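Local structure of type VI secretion system component (Escherichia coli O6, 2P5Z) at residues 178-183 against 376-381; 112-117 against 170-175; 124-129 against 164-169; 184-189 against 199-204. The protein is a type VI secretion system component that resembles the phage T4 tail proteins gp27 and gp5, and so probably forms part of a phage-tail-like injection device. All coordinates share one frame; numbering follows the deposited sequence. Where two conformers were deposited one is given.

Contact 1. Residues 178-183 against 376-381; sequences LLSEVG and ALIPRP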
loop_
_atom_site.group_PDB
_atom_site.type_symbol
_atom_site.label_atom_id
_atom_site.label_comp_id
_atom_site.label_asym_id
_atom_site.label_seq_id
_atom_site.Cartn_x
_atom_site.Cartn_y
_atom_site.Cartn_z
ATOM N N LEU A 178 -12.119 8.108 -15.579
ATOM C CA LEU A 178 -13.226 8.173 -16.534
ATOM C C LEU A 178 -12.841 7.624 -17.890
ATOM O O LEU A 178 -13.599 6.841 -18.475
ATOM C CB LEU A 178 -13.764 9.602 -16.717
ATOM C CG LEU A 178 -14.465 10.427 -15.624
ATOM C CD1 LEU A 178 -15.127 11.604 -16.272
ATOM C CD2 LEU A 178 -15.472 9.642 -14.809
ATOM N N LEU A 179 -11.671 8.034 -18.388
ATOM C CA LEU A 179 -11.174 7.524 -19.664
ATOM C C LEU A 179 -10.917 6.019 -19.617
ATOM O O LEU A 179 -11.240 5.299 -20.563
ATOM C CB LEU A 179 -9.909 8.243 -20.062
ATOM C CG LEU A 179 -10.015 9.752 -20.280
ATOM C CD1 LEU A 179 -8.612 10.294 -20.446
ATOM C CD2 LEU A 179 -10.878 10.096 -21.487
ATOM N N SER A 180 -10.380 5.527 -18.503
ATOM C CA SER A 180 -10.022 4.110 -18.452
ATOM C C SER A 180 -11.228 3.183 -18.337
ATOM O O SER A 180 -11.212 2.085 -18.916
ATOM C CB SER A 180 -9.029 3.808 -17.335
ATOM O OG SER A 180 -9.695 3.730 -16.093
ATOM N N GLU A 181 -12.252 3.627 -17.599
ATOM C CA GLU A 181 -13.475 2.845 -17.380
ATOM C C GLU A 181 -14.182 2.578 -18.701
ATOM O O GLU A 181 -14.841 1.562 -18.872
ATOM C CB GLU A 181 -14.408 3.553 -16.389
ATOM C CG GLU A 181 -14.254 3.099 -14.935
ATOM C CD GLU A 181 -14.653 4.154 -13.905
ATOM O OE1 GLU A 181 -15.088 5.249 -14.289
ATOM O OE2 GLU A 181 -14.502 3.894 -12.694
ATOM N N VAL A 182 -13.974 3.479 -19.650
ATOM C CA VAL A 182 -14.598 3.428 -20.952
ATOM C C VAL A 182 -13.540 3.057 -22.019
ATOM O O VAL A 182 -13.848 2.855 -23.200
ATOM C CB VAL A 182 -15.271 4.800 -21.166
ATOM C CG1 VAL A 182 -14.634 5.597 -22.271
ATOM C CG2 VAL A 182 -16.779 4.670 -21.287
ATOM N N GLY A 183 -12.284 2.942 -21.576
ATOM C CA GLY A 183 -11.216 2.417 -22.418
ATOM C C GLY A 183 -10.638 3.377 -23.440
ATOM O O GLY A 183 -10.130 2.946 -24.477
ATOM N N ALA A 376 -4.893 0.570 -17.645
ATOM C CA ALA A 376 -5.320 0.012 -16.383
ATOM C C ALA A 376 -6.502 0.810 -15.811
ATOM O O ALA A 376 -6.569 2.042 -15.905
ATOM C CB ALA A 376 -4.145 -0.033 -15.380
ATOM N N LEU A 377 -7.431 0.061 -15.237
ATOM C CA LEU A 377 -8.638 0.555 -14.630
ATOM C C LEU A 377 -8.264 1.228 -13.307
ATOM O O LEU A 377 -7.735 0.568 -12.422
ATOM C CB LEU A 377 -9.505 -0.674 -14.385
ATOM C CG LEU A 377 -11.016 -0.745 -14.215
ATOM C CD1 LEU A 377 -11.384 -0.550 -12.747
ATOM C CD2 LEU A 377 -11.715 0.241 -15.132
ATOM N N ILE A 378 -8.503 2.536 -13.186
ATOM C CA ILE A 378 -8.309 3.237 -11.918
ATOM C C ILE A 378 -9.558 3.017 -11.066
ATOM O O ILE A 378 -10.670 3.320 -11.502
ATOM C CB ILE A 378 -8.056 4.758 -12.129
ATOM C CG1 ILE A 378 -6.678 5.005 -12.736
ATOM C CG2 ILE A 378 -8.092 5.531 -10.833
ATOM C CD1 ILE A 378 -6.715 5.275 -14.184
ATOM N N PRO A 379 -9.388 2.472 -9.854
ATOM C CA PRO A 379 -10.515 2.147 -8.971
ATOM C C PRO A 379 -11.371 3.356 -8.605
ATOM O O PRO A 379 -10.860 4.477 -8.491
ATOM C CB PRO A 379 -9.831 1.604 -7.706
ATOM C CG PRO A 379 -8.426 2.108 -7.773
ATOM C CD PRO A 379 -8.092 2.148 -9.237
ATOM N N ARG A 380 -12.671 3.118 -8.435
ATOM C CA ARG A 380 -13.618 4.157 -8.045
ATOM C C ARG A 380 -13.409 4.551 -6.594
ATOM O O ARG A 380 -13.008 3.724 -5.787
ATOM C CB ARG A 380 -15.041 3.656 -8.260
ATOM C CG ARG A 380 -15.661 4.245 -9.488
ATOM C CD ARG A 380 -16.901 3.523 -9.954
ATOM N NE ARG A 380 -17.298 4.084 -11.238
ATOM C CZ ARG A 380 -18.116 5.126 -11.376
ATOM N NH1 ARG A 380 -18.653 5.712 -10.313
ATOM N NH2 ARG A 380 -18.410 5.586 -12.584
ATOM N N PRO A 381 -13.652 5.819 -6.256
ATOM C CA PRO A 381 -13.575 6.147 -4.837
ATOM C C PRO A 381 -14.710 5.462 -4.045
ATOM O O PRO A 381 -15.812 5.220 -4.579
ATOM C CB PRO A 381 -13.707 7.673 -4.811
ATOM C CG PRO A 381 -14.328 8.042 -6.089
ATOM C CD PRO A 381 -13.985 6.985 -7.092
#

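Contact 2. Residues 112-117 against 170-175; sequences PRMALL and DDLTFV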
loop_
_atom_site.group_PDB
_atom_site.type_symbol
_atom_site.label_atom_id
_atom_site.label_comp_id
_atom_site.label_asym_id
_atom_site.label_seq_id
_atom_site.Cartn_x
_atom_site.Cartn_y
_atom_site.Cartn_z
ATOM N N PRO A 112 4.718 17.095 -18.676
ATOM C CA PRO A 112 3.851 17.940 -19.481
ATOM C C PRO A 112 2.861 18.706 -18.574
ATOM O O PRO A 112 2.784 18.456 -17.356
ATOM C CB PRO A 112 3.099 16.923 -20.328
ATOM C CG PRO A 112 2.987 15.763 -19.459
ATOM C CD PRO A 112 4.280 15.686 -18.717
ATOM N N ARG A 113 2.127 19.642 -19.156
ATOM C CA ARG A 113 1.245 20.498 -18.371
ATOM C C ARG A 113 0.104 19.677 -17.734
ATOM O O ARG A 113 -0.303 19.960 -16.600
ATOM C CB ARG A 113 0.714 21.648 -19.235
ATOM C CG ARG A 113 1.725 22.761 -19.502
ATOM C CD ARG A 113 1.283 23.607 -20.694
ATOM N NE ARG A 113 1.180 22.808 -21.917
ATOM C CZ ARG A 113 0.433 23.130 -22.977
ATOM N NH1 ARG A 113 -0.315 24.234 -22.958
ATOM N NH2 ARG A 113 0.411 22.343 -24.056
ATOM N N MET A 114 -0.332 18.623 -18.433
ATOM C CA MET A 114 -1.298 17.668 -17.907
ATOM C C MET A 114 -0.960 17.166 -16.516
ATOM O O MET A 114 -1.843 17.066 -15.691
ATOM C CB MET A 114 -1.518 16.497 -18.871
ATOM C CG MET A 114 -2.623 15.509 -18.431
ATOM S SD MET A 114 -2.922 14.211 -19.640
ATOM C CE MET A 114 -4.653 13.868 -19.351
ATOM N N ALA A 115 0.312 16.896 -16.221
ATOM C CA ALA A 115 0.715 16.513 -14.854
ATOM C C ALA A 115 0.239 17.492 -13.783
ATOM O O ALA A 115 0.042 17.098 -12.643
ATOM C CB ALA A 115 2.203 16.363 -14.751
ATOM N N LEU A 116 0.041 18.757 -14.145
ATOM C CA LEU A 116 -0.378 19.752 -13.160
ATOM C C LEU A 116 -1.817 19.586 -12.678
ATOM O O LEU A 116 -2.161 20.147 -11.650
ATOM C CB LEU A 116 -0.161 21.171 -13.663
ATOM C CG LEU A 116 1.277 21.542 -13.982
ATOM C CD1 LEU A 116 1.257 22.890 -14.691
ATOM C CD2 LEU A 116 2.160 21.570 -12.714
ATOM N N LEU A 117 -2.624 18.775 -13.379
ATOM C CA LEU A 117 -3.971 18.405 -12.912
ATOM C C LEU A 117 -3.979 17.693 -11.559
ATOM O O LEU A 117 -5.030 17.511 -10.960
ATOM C CB LEU A 117 -4.715 17.492 -13.887
ATOM C CG LEU A 117 -4.942 17.667 -15.388
ATOM C CD1 LEU A 117 -6.342 17.216 -15.743
ATOM C CD2 LEU A 117 -4.615 19.061 -15.938
ATOM N N ASP A 170 -8.154 14.133 -7.292
ATOM C CA ASP A 170 -7.524 15.229 -8.008
ATOM C C ASP A 170 -7.975 15.135 -9.462
ATOM O O ASP A 170 -8.468 14.080 -9.902
ATOM C CB ASP A 170 -5.996 15.160 -7.889
ATOM C CG ASP A 170 -5.429 13.843 -8.409
ATOM O OD1 ASP A 170 -5.076 13.762 -9.602
ATOM O OD2 ASP A 170 -5.392 12.860 -7.645
ATOM N N ASP A 171 -7.817 16.220 -10.209
ATOM C CA ASP A 171 -8.294 16.236 -11.586
ATOM C C ASP A 171 -7.678 15.139 -12.443
ATOM O O ASP A 171 -8.391 14.544 -13.242
ATOM C CB ASP A 171 -8.082 17.604 -12.238
ATOM C CG ASP A 171 -9.005 18.680 -11.682
ATOM O OD1 ASP A 171 -10.046 18.333 -11.091
ATOM O OD2 ASP A 171 -8.685 19.881 -11.846
ATOM N N LEU A 172 -6.384 14.841 -12.251
ATOM C CA LEU A 172 -5.714 13.802 -13.049
ATOM C C LEU A 172 -6.289 12.422 -12.788
ATOM O O LEU A 172 -6.590 11.694 -13.728
ATOM C CB LEU A 172 -4.184 13.790 -12.844
ATOM C CG LEU A 172 -3.384 12.844 -13.773
ATOM C CD1 LEU A 172 -3.753 13.048 -15.249
ATOM C CD2 LEU A 172 -1.885 12.965 -13.583
ATOM N N THR A 173 -6.460 12.074 -11.518
ATOM C CA THR A 173 -7.011 10.784 -11.162
ATOM C C THR A 173 -8.421 10.644 -11.725
ATOM O O THR A 173 -8.740 9.620 -12.365
ATOM C CB THR A 173 -7.028 10.597 -9.656
ATOM O OG1 THR A 173 -5.711 10.813 -9.149
ATOM C CG2 THR A 173 -7.508 9.187 -9.273
ATOM N N PHE A 174 -9.226 11.702 -11.547
ATOM C CA PHE A 174 -10.619 11.714 -12.005
ATOM C C PHE A 174 -10.736 11.483 -13.504
ATOM O O PHE A 174 -11.472 10.579 -13.957
ATOM C CB PHE A 174 -11.289 13.043 -11.636
ATOM C CG PHE A 174 -12.730 13.137 -12.062
ATOM C CD1 PHE A 174 -13.657 12.166 -11.670
ATOM C CD2 PHE A 174 -13.162 14.192 -12.851
ATOM C CE1 PHE A 174 -14.969 12.236 -12.072
ATOM C CE2 PHE A 174 -14.489 14.279 -13.246
ATOM C CZ PHE A 174 -15.391 13.303 -12.860
ATOM N N VAL A 175 -9.987 12.287 -14.257
ATOM C CA VAL A 175 -9.975 12.203 -15.711
ATOM C C VAL A 175 -9.511 10.832 -16.197
ATOM O O VAL A 175 -10.164 10.221 -17.054
ATOM C CB VAL A 175 -9.124 13.342 -16.318
ATOM C CG1 VAL A 175 -8.719 13.029 -17.743
ATOM C CG2 VAL A 175 -9.906 14.674 -16.264
#

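Contact 3. Residues 124-129 against 164-169; sequences AIYQNQ and VMQYGE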
loop_
_atom_site.group_PDB
_atom_site.type_symbol
_atom_site.label_atom_id
_atom_site.label_comp_id
_atom_site.label_asym_id
_atom_site.label_seq_id
_atom_site.Cartn_x
_atom_site.Cartn_y
_atom_site.Cartn_z
ATOM N N ALA A 124 -17.100 17.922 -7.571
ATOM C CA ALA A 124 -18.001 18.457 -8.588
ATOM C C ALA A 124 -18.971 17.424 -9.125
ATOM O O ALA A 124 -18.649 16.242 -9.188
ATOM C CB ALA A 124 -17.203 19.055 -9.735
ATOM N N ILE A 125 -20.158 17.874 -9.528
ATOM C CA ILE A 125 -21.130 16.994 -10.191
ATOM C C ILE A 125 -21.381 17.536 -11.593
ATOM O O ILE A 125 -21.782 18.684 -11.764
ATOM C CB ILE A 125 -22.459 16.883 -9.390
ATOM C CG1 ILE A 125 -22.199 16.270 -8.022
ATOM C CG2 ILE A 125 -23.489 16.033 -10.120
ATOM C CD1 ILE A 125 -23.083 16.834 -6.949
ATOM N N TYR A 126 -21.123 16.711 -12.591
ATOM C CA TYR A 126 -21.164 17.145 -13.973
ATOM C C TYR A 126 -22.452 16.609 -14.495
ATOM O O TYR A 126 -22.817 15.480 -14.193
ATOM C CB TYR A 126 -19.959 16.603 -14.778
ATOM C CG TYR A 126 -18.634 17.209 -14.336
ATOM C CD1 TYR A 126 -17.874 16.623 -13.315
ATOM C CD2 TYR A 126 -18.157 18.382 -14.914
ATOM C CE1 TYR A 126 -16.690 17.187 -12.891
ATOM C CE2 TYR A 126 -16.963 18.955 -14.497
ATOM C CZ TYR A 126 -16.239 18.350 -13.491
ATOM O OH TYR A 126 -15.062 18.919 -13.071
ATOM N N GLN A 127 -23.142 17.434 -15.275
ATOM C CA GLN A 127 -24.553 17.244 -15.571
ATOM C C GLN A 127 -24.740 17.100 -17.081
ATOM O O GLN A 127 -24.386 18.010 -17.816
ATOM C CB GLN A 127 -25.312 18.463 -15.007
ATOM C CG GLN A 127 -26.812 18.307 -14.841
ATOM C CD GLN A 127 -27.193 17.387 -13.691
ATOM O OE1 GLN A 127 -26.591 17.433 -12.607
ATOM N NE2 GLN A 127 -28.210 16.552 -13.919
ATOM N N ASN A 128 -25.263 15.962 -17.536
ATOM C CA ASN A 128 -25.568 15.716 -18.975
ATOM C C ASN A 128 -24.384 15.828 -19.925
ATOM O O ASN A 128 -24.443 16.535 -20.932
ATOM C CB ASN A 128 -26.741 16.574 -19.504
ATOM C CG ASN A 128 -27.954 16.513 -18.613
ATOM O OD1 ASN A 128 -28.370 17.535 -18.051
ATOM N ND2 ASN A 128 -28.512 15.306 -18.439
ATOM N N GLN A 129 -23.288 15.162 -19.591
ATOM C CA GLN A 129 -22.133 15.184 -20.468
ATOM C C GLN A 129 -21.717 13.791 -20.847
ATOM O O GLN A 129 -22.104 12.818 -20.203
ATOM C CB GLN A 129 -20.977 15.910 -19.818
ATOM C CG GLN A 129 -21.338 17.109 -18.976
ATOM C CD GLN A 129 -21.441 18.376 -19.787
ATOM O OE1 GLN A 129 -20.546 19.209 -19.751
ATOM N NE2 GLN A 129 -22.529 18.525 -20.534
ATOM N N VAL A 164 -22.407 12.813 -13.114
ATOM C CA VAL A 164 -21.119 12.172 -12.863
ATOM C C VAL A 164 -20.437 12.933 -11.751
ATOM O O VAL A 164 -20.192 14.132 -11.879
ATOM C CB VAL A 164 -20.213 12.179 -14.115
ATOM C CG1 VAL A 164 -18.752 11.817 -13.745
ATOM C CG2 VAL A 164 -20.739 11.215 -15.179
ATOM N N MET A 165 -20.161 12.244 -10.649
ATOM C CA MET A 165 -19.548 12.871 -9.476
ATOM C C MET A 165 -18.006 12.739 -9.416
ATOM O O MET A 165 -17.447 11.655 -9.616
ATOM C CB MET A 165 -20.141 12.263 -8.201
ATOM C CG MET A 165 -20.065 13.196 -7.010
ATOM S SD MET A 165 -20.591 12.478 -5.437
ATOM C CE MET A 165 -21.373 13.909 -4.772
ATOM N N GLN A 166 -17.335 13.846 -9.127
ATOM C CA GLN A 166 -15.930 13.836 -8.733
ATOM C C GLN A 166 -15.886 14.146 -7.238
ATOM O O GLN A 166 -16.231 15.246 -6.813
ATOM C CB GLN A 166 -15.143 14.894 -9.516
ATOM C CG GLN A 166 -13.738 15.186 -8.996
ATOM C CD GLN A 166 -12.944 16.138 -9.894
ATOM O OE1 GLN A 166 -13.475 16.706 -10.853
ATOM N NE2 GLN A 166 -11.668 16.321 -9.574
ATOM N N TYR A 167 -15.491 13.169 -6.432
ATOM C CA TYR A 167 -15.391 13.391 -4.991
ATOM C C TYR A 167 -14.074 12.812 -4.455
ATOM O O TYR A 167 -13.778 11.632 -4.668
ATOM C CB TYR A 167 -16.610 12.795 -4.269
ATOM C CG TYR A 167 -16.649 13.050 -2.771
ATOM C CD1 TYR A 167 -16.116 12.129 -1.854
ATOM C CD2 TYR A 167 -17.198 14.212 -2.272
ATOM C CE1 TYR A 167 -16.145 12.368 -0.490
ATOM C CE2 TYR A 167 -17.226 14.467 -0.909
ATOM C CZ TYR A 167 -16.712 13.542 -0.022
ATOM O OH TYR A 167 -16.765 13.818 1.332
ATOM N N GLY A 168 -13.311 13.646 -3.749
ATOM C CA GLY A 168 -12.010 13.256 -3.170
ATOM C C GLY A 168 -11.009 12.706 -4.181
ATOM O O GLY A 168 -10.387 11.681 -3.946
ATOM N N GLU A 169 -10.899 13.370 -5.324
ATOM C CA GLU A 169 -10.078 12.917 -6.430
ATOM C C GLU A 169 -9.456 14.161 -7.046
ATOM O O GLU A 169 -10.148 15.152 -7.291
ATOM C CB GLU A 169 -10.928 12.222 -7.500
ATOM C CG GLU A 169 -11.286 10.754 -7.261
ATOM C CD GLU A 169 -12.180 10.183 -8.382
ATOM O OE1 GLU A 169 -13.205 10.808 -8.727
ATOM O OE2 GLU A 169 -11.873 9.106 -8.929
#

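Contact 4. Residues 184-189 against 199-204; sequences IWFRFA and IEFYDD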
loop_
_atom_site.group_PDB
_atom_site.type_symbol
_atom_site.label_atom_id
_atom_site.label_comp_id
_atom_site.label_asym_id
_atom_site.label_seq_id
_atom_site.Cartn_x
_atom_site.Cartn_y
_atom_site.Cartn_z
ATOM N N ILE A 184 -10.728 4.676 -23.165
ATOM C CA ILE A 184 -10.094 5.686 -24.009
ATOM C C ILE A 184 -8.661 5.834 -23.512
ATOM O O ILE A 184 -8.389 5.749 -22.312
ATOM C CB ILE A 184 -10.839 7.066 -23.947
ATOM C CG1 ILE A 184 -12.187 6.992 -24.660
ATOM C CG2 ILE A 184 -10.044 8.201 -24.611
ATOM C CD1 ILE A 184 -13.061 8.221 -24.418
ATOM N N TRP A 185 -7.737 6.031 -24.440
ATOM C CA TRP A 185 -6.353 6.215 -24.068
ATOM C C TRP A 185 -5.754 7.448 -24.701
ATOM O O TRP A 185 -6.283 7.982 -25.678
ATOM C CB TRP A 185 -5.519 4.985 -24.412
ATOM C CG TRP A 185 -5.590 4.533 -25.825
ATOM C CD1 TRP A 185 -6.508 3.678 -26.364
ATOM C CD2 TRP A 185 -4.681 4.860 -26.876
ATOM N NE1 TRP A 185 -6.240 3.469 -27.698
ATOM C CE2 TRP A 185 -5.123 4.184 -28.039
ATOM C CE3 TRP A 185 -3.548 5.672 -26.958
ATOM C CZ2 TRP A 185 -4.463 4.284 -29.267
ATOM C CZ3 TRP A 185 -2.886 5.774 -28.193
ATOM C CH2 TRP A 185 -3.348 5.083 -29.325
ATOM N N PHE A 186 -4.644 7.891 -24.137
ATOM C CA PHE A 186 -3.943 9.013 -24.711
ATOM C C PHE A 186 -2.420 8.858 -24.846
ATOM O O PHE A 186 -1.782 8.055 -24.150
ATOM C CB PHE A 186 -4.292 10.314 -23.978
ATOM C CG PHE A 186 -3.973 10.315 -22.511
ATOM C CD1 PHE A 186 -4.883 9.821 -21.583
ATOM C CD2 PHE A 186 -2.782 10.865 -22.050
ATOM C CE1 PHE A 186 -4.600 9.858 -20.212
ATOM C CE2 PHE A 186 -2.482 10.906 -20.675
ATOM C CZ PHE A 186 -3.409 10.428 -19.754
ATOM N N ARG A 187 -1.859 9.661 -25.743
ATOM C CA ARG A 187 -0.430 9.837 -25.827
ATOM C C ARG A 187 -0.099 11.296 -26.050
ATOM O O ARG A 187 -0.976 12.108 -26.352
ATOM C CB ARG A 187 0.152 9.008 -26.969
ATOM C CG ARG A 187 -0.171 9.498 -28.354
ATOM C CD ARG A 187 0.133 8.385 -29.318
ATOM N NE ARG A 187 -0.167 8.736 -30.696
ATOM C CZ ARG A 187 0.688 9.334 -31.513
ATOM N NH1 ARG A 187 1.911 9.656 -31.089
ATOM N NH2 ARG A 187 0.310 9.614 -32.753
ATOM N N PHE A 188 1.181 11.618 -25.927
ATOM C CA PHE A 188 1.646 12.967 -26.136
ATOM C C PHE A 188 2.330 13.070 -27.484
ATOM O O PHE A 188 2.908 12.103 -27.967
ATOM C CB PHE A 188 2.553 13.383 -24.991
ATOM C CG PHE A 188 1.832 13.513 -23.691
ATOM C CD1 PHE A 188 1.310 14.731 -23.295
ATOM C CD2 PHE A 188 1.644 12.415 -22.873
ATOM C CE1 PHE A 188 0.630 14.848 -22.114
ATOM C CE2 PHE A 188 0.955 12.528 -21.685
ATOM C CZ PHE A 188 0.453 13.750 -21.305
ATOM N N ALA A 189 2.213 14.230 -28.120
ATOM C CA ALA A 189 2.844 14.456 -29.414
ATOM C C ALA A 189 3.329 15.880 -29.435
ATOM O O ALA A 189 2.963 16.677 -28.572
ATOM C CB ALA A 189 1.865 14.199 -30.552
ATOM N N ILE A 199 -1.841 16.570 -26.126
ATOM C CA ILE A 199 -2.479 15.313 -25.700
ATOM C C ILE A 199 -3.422 14.773 -26.764
ATOM O O ILE A 199 -4.380 15.423 -27.135
ATOM C CB ILE A 199 -3.353 15.529 -24.451
ATOM C CG1 ILE A 199 -2.582 16.285 -23.365
ATOM C CG2 ILE A 199 -3.916 14.199 -23.949
ATOM C CD1 ILE A 199 -3.474 16.855 -22.299
ATOM N N GLU A 200 -3.191 13.571 -27.252
ATOM C CA GLU A 200 -4.081 13.051 -28.252
ATOM C C GLU A 200 -4.798 11.873 -27.693
ATOM O O GLU A 200 -4.163 10.943 -27.228
ATOM C CB GLU A 200 -3.312 12.668 -29.511
ATOM C CG GLU A 200 -2.376 13.773 -29.975
ATOM C CD GLU A 200 -1.773 13.502 -31.317
ATOM O OE1 GLU A 200 -1.803 12.331 -31.757
ATOM O OE2 GLU A 200 -1.266 14.474 -31.929
ATOM N N PHE A 201 -6.126 11.910 -27.750
ATOM C CA PHE A 201 -6.966 10.840 -27.228
ATOM C C PHE A 201 -7.426 9.927 -28.354
ATOM O O PHE A 201 -7.717 10.396 -29.462
ATOM C CB PHE A 201 -8.202 11.409 -26.524
ATOM C CG PHE A 201 -7.894 12.329 -25.351
ATOM C CD1 PHE A 201 -7.748 11.812 -24.059
ATOM C CD2 PHE A 201 -7.809 13.704 -25.529
ATOM C CE1 PHE A 201 -7.508 12.644 -22.968
ATOM C CE2 PHE A 201 -7.564 14.544 -24.445
ATOM C CZ PHE A 201 -7.417 14.004 -23.151
ATOM N N TYR A 202 -7.495 8.624 -28.072
ATOM C CA TYR A 202 -7.955 7.629 -29.043
ATOM C C TYR A 202 -8.629 6.495 -28.297
ATOM O O TYR A 202 -8.378 6.308 -27.103
ATOM C CB TYR A 202 -6.787 7.004 -29.814
ATOM C CG TYR A 202 -5.886 7.957 -30.543
ATOM C CD1 TYR A 202 -6.233 8.456 -31.795
ATOM C CD2 TYR A 202 -4.692 8.365 -29.980
ATOM C CE1 TYR A 202 -5.401 9.310 -32.476
ATOM C CE2 TYR A 202 -3.865 9.232 -30.639
ATOM C CZ TYR A 202 -4.220 9.701 -31.888
ATOM O OH TYR A 202 -3.395 10.587 -32.536
ATOM N N ASP A 203 -9.441 5.722 -29.019
ATOM C CA ASP A 203 -10.096 4.547 -28.469
ATOM C C ASP A 203 -9.903 3.253 -29.268
ATOM O O ASP A 203 -10.408 2.185 -28.868
ATOM C CB ASP A 203 -11.585 4.806 -28.176
ATOM C CG ASP A 203 -12.393 5.289 -29.395
ATOM O OD1 ASP A 203 -12.078 4.944 -30.552
ATOM O OD2 ASP A 203 -13.405 6.004 -29.171
ATOM N N ASP A 204 -9.180 3.337 -30.384
ATOM C CA ASP A 204 -8.897 2.132 -31.170
ATOM C C ASP A 204 -7.536 2.129 -31.867
ATOM O O ASP A 204 -6.789 3.116 -31.825
ATOM C CB ASP A 204 -10.014 1.863 -32.192
ATOM C CG ASP A 204 -9.928 2.761 -33.416
ATOM O OD1 ASP A 204 -9.436 3.914 -33.322
ATOM O OD2 ASP A 204 -10.366 2.311 -34.491
#

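Contact 1. Residues 178-183 against 376-381
Ser180, in the last turns of helix 171-182, meets the backbone of Ala376, Leu377 and Ile378 close to where a Schellman motif ends the helix. Gly183, with positive phi, is the C-prime residue of that motif. The extended 376-381 segment leads from strand 359-366 towards the five-stranded sheet whose first strand in sequence is 387-391, so the contact ties this connection to the helix. The close-packed part is centred on Ser180. Its CB lies 3.3 Å from Ala376 O, and Ile378 N gives its OG a weak but nearly straight bond (3.4 Å, 166°). With chi1 at 79°, OG also bonds to Arg177 O one turn back, so the hydroxyl serves both helix and loop. Ile378 bends inward to bring CD1 within 3.9 Å of Ser180 OG, and it packs on Ser176 and Arg177 too. Towards solvent the contact thins out. Exposed Leu377 reaches back with CD2, 3.8 Å from Glu181 CG. Beyond it the Glu181 and Arg380 chains cross at about a right angle, the carboxylate and guanidinium planes only 17° apart. Glu181 OE2 sits 3.2 Å from Arg380 NE in a salt bridge whose hydrogen bond is weak and bent. Glu181 was modelled in two conformers, so this pairing is tentative. Arg380 has a second partner: its NH1 forms a salt bridge with OD2 of Asp462.

Contact 2. Residues 112-117 against 170-175
Met114 and Leu172 both carry CG anti to the backbone N (chi1 -175° and -173°), which swings the two chains across each other at about a right angle, Met114 CG lying 4.2 Å from Leu172 CD1. The methionine stays extended past CG, so its CE gets as far as Val175 CG1, 4.5 Å away. Leu117 instead keeps CG beside its own N. Its CB rests 3.9 Å from Leu172 CB, and from there CD1 runs along the helix to Val175 CG2 at 4.4 Å. Leu117 lies in a 3-10 segment that starts at Met114 and runs on past it, and its carbonyl reaches the first turn of helix 171-182, where amides have no acceptor inside the helix. Leu172 N donates to Leu117 O over 3.3 Å (N-H...O 143°), coming from well above the carbonyl plane. The same turn is capped by Asp170, the N-cap residue: its OD1 accepts from Thr173 N at 2.9 Å, while Thr173 OG1 donates to Asp170 OD2 at 2.6 Å, on the syn side. The cap thus holds the carboxylate by both oxygens. Asp171 lays its CB 3.8 Å from Leu117 CB, and its carboxylate turns elsewhere, OD2 bonding to His143. Ile138 of helix 131-140 packs against Leu117, Asp171 and Val175 alike, while Met114 leans on Phe186 and Phe188 of strand 185-191.

Contact 3. Residues 124-129 against 164-169
Ala124 and Gln166 form a hydrogen-bonded antiparallel pair: Ala124 N donates to Gln166 O (2.9 Å) and Gln166 N to Ala124 O (2.7 Å). Two residues along, Tyr126 and Val164 repeat the exchange: Tyr126 N to Val164 O at 2.8 Å, Val164 N to Tyr126 O at 2.9 Å. Between them Ile125 and Met165 are a non-hydrogen-bonded pair, touching through Ile125 CG1 and Met165 CG at 3.9 Å. Their outward backbone groups find partners elsewhere, Ile125 bonding to the backbone of Tyr424 and Met165 N to Asp462. On the opposite face Gln166, its chain extended, brings OE1 to the edge of the Tyr126 ring, amide and ring only 20° apart. OE1 stands 3.5 Å from Tyr126 OH, and Lys421 NZ bonds to both oxygens, which probably helps them tolerate being so close. The other end of the amide is equally occupied: Gln166 NE2 bonds to Glu169 O at 3.0 Å and also to Asp171 OD1, which fixes its rotation. Helix 131-140 lies in the chain between these strands, so they form no simple hairpin but a two-stranded antiparallel ribbon within the phage-hub-like region, bonded on to residues of the OB-type region.

Contact 4. Residues 184-189 against 199-204
Ile184 leads into a beta hairpin of strands 185-191 and 196-202, laying CG2 4.2 Å from Phe201 CB. The hairpin supplies two strands of a three-stranded mixed sheet, with 196-202 in the middle and 150-153 parallel to it. Trp185 exchanges two backbone bonds with Tyr202, and Tyr202 CB stands over one face of its indole, 3.8 Å from the centroid of the six-membered ring. A chi1 of 55° turns the indole over Tyr202; Tyr373 meets the same tryptophan edge-to-face. Phe186, on the other face of the hairpin, runs alongside Ile199 and Phe201, its CB 3.9 Å from Ile199 CG2 and 3.8 Å from Phe201 CD1; Leu179 of helix 171-182 packs on this face. Arg187 pairs with Glu200 through two further backbone bonds. Glu200 OE1 lies over one face of the guanidinium, 3.6 Å from Arg187 NH2, a salt bridge of charge alone, with no N-H pointing at the oxygen. Phe188 returns to the Phe186 face, CE1 3.7 Å from Ile199 CG1. At Ala189, CB lies 3.4 Å from Glu200 OE2.

In the fold
Helix 171-182 links the set: its first turn belongs to contact 2 and its last to contact 1, with centres 14 Å apart. Contact 3 brings in the strand just before the helix, and Phe174 of contact 2 packs on Gln166 there. Contact 4 starts straight after the helix, where Ile184 N lies 2.7 Å from Leu179 O of contact 1. Met114 of contact 2 packs its SD 3.5 Å from Phe186 CE2 of contact 4. Contacts 3 and 4, centres 22 Å apart, do not touch; the helix stands between them. Asp462, of the OB-type region, bonds in both contact 1 and contact 3, and Lys421 of the same region in contact 3.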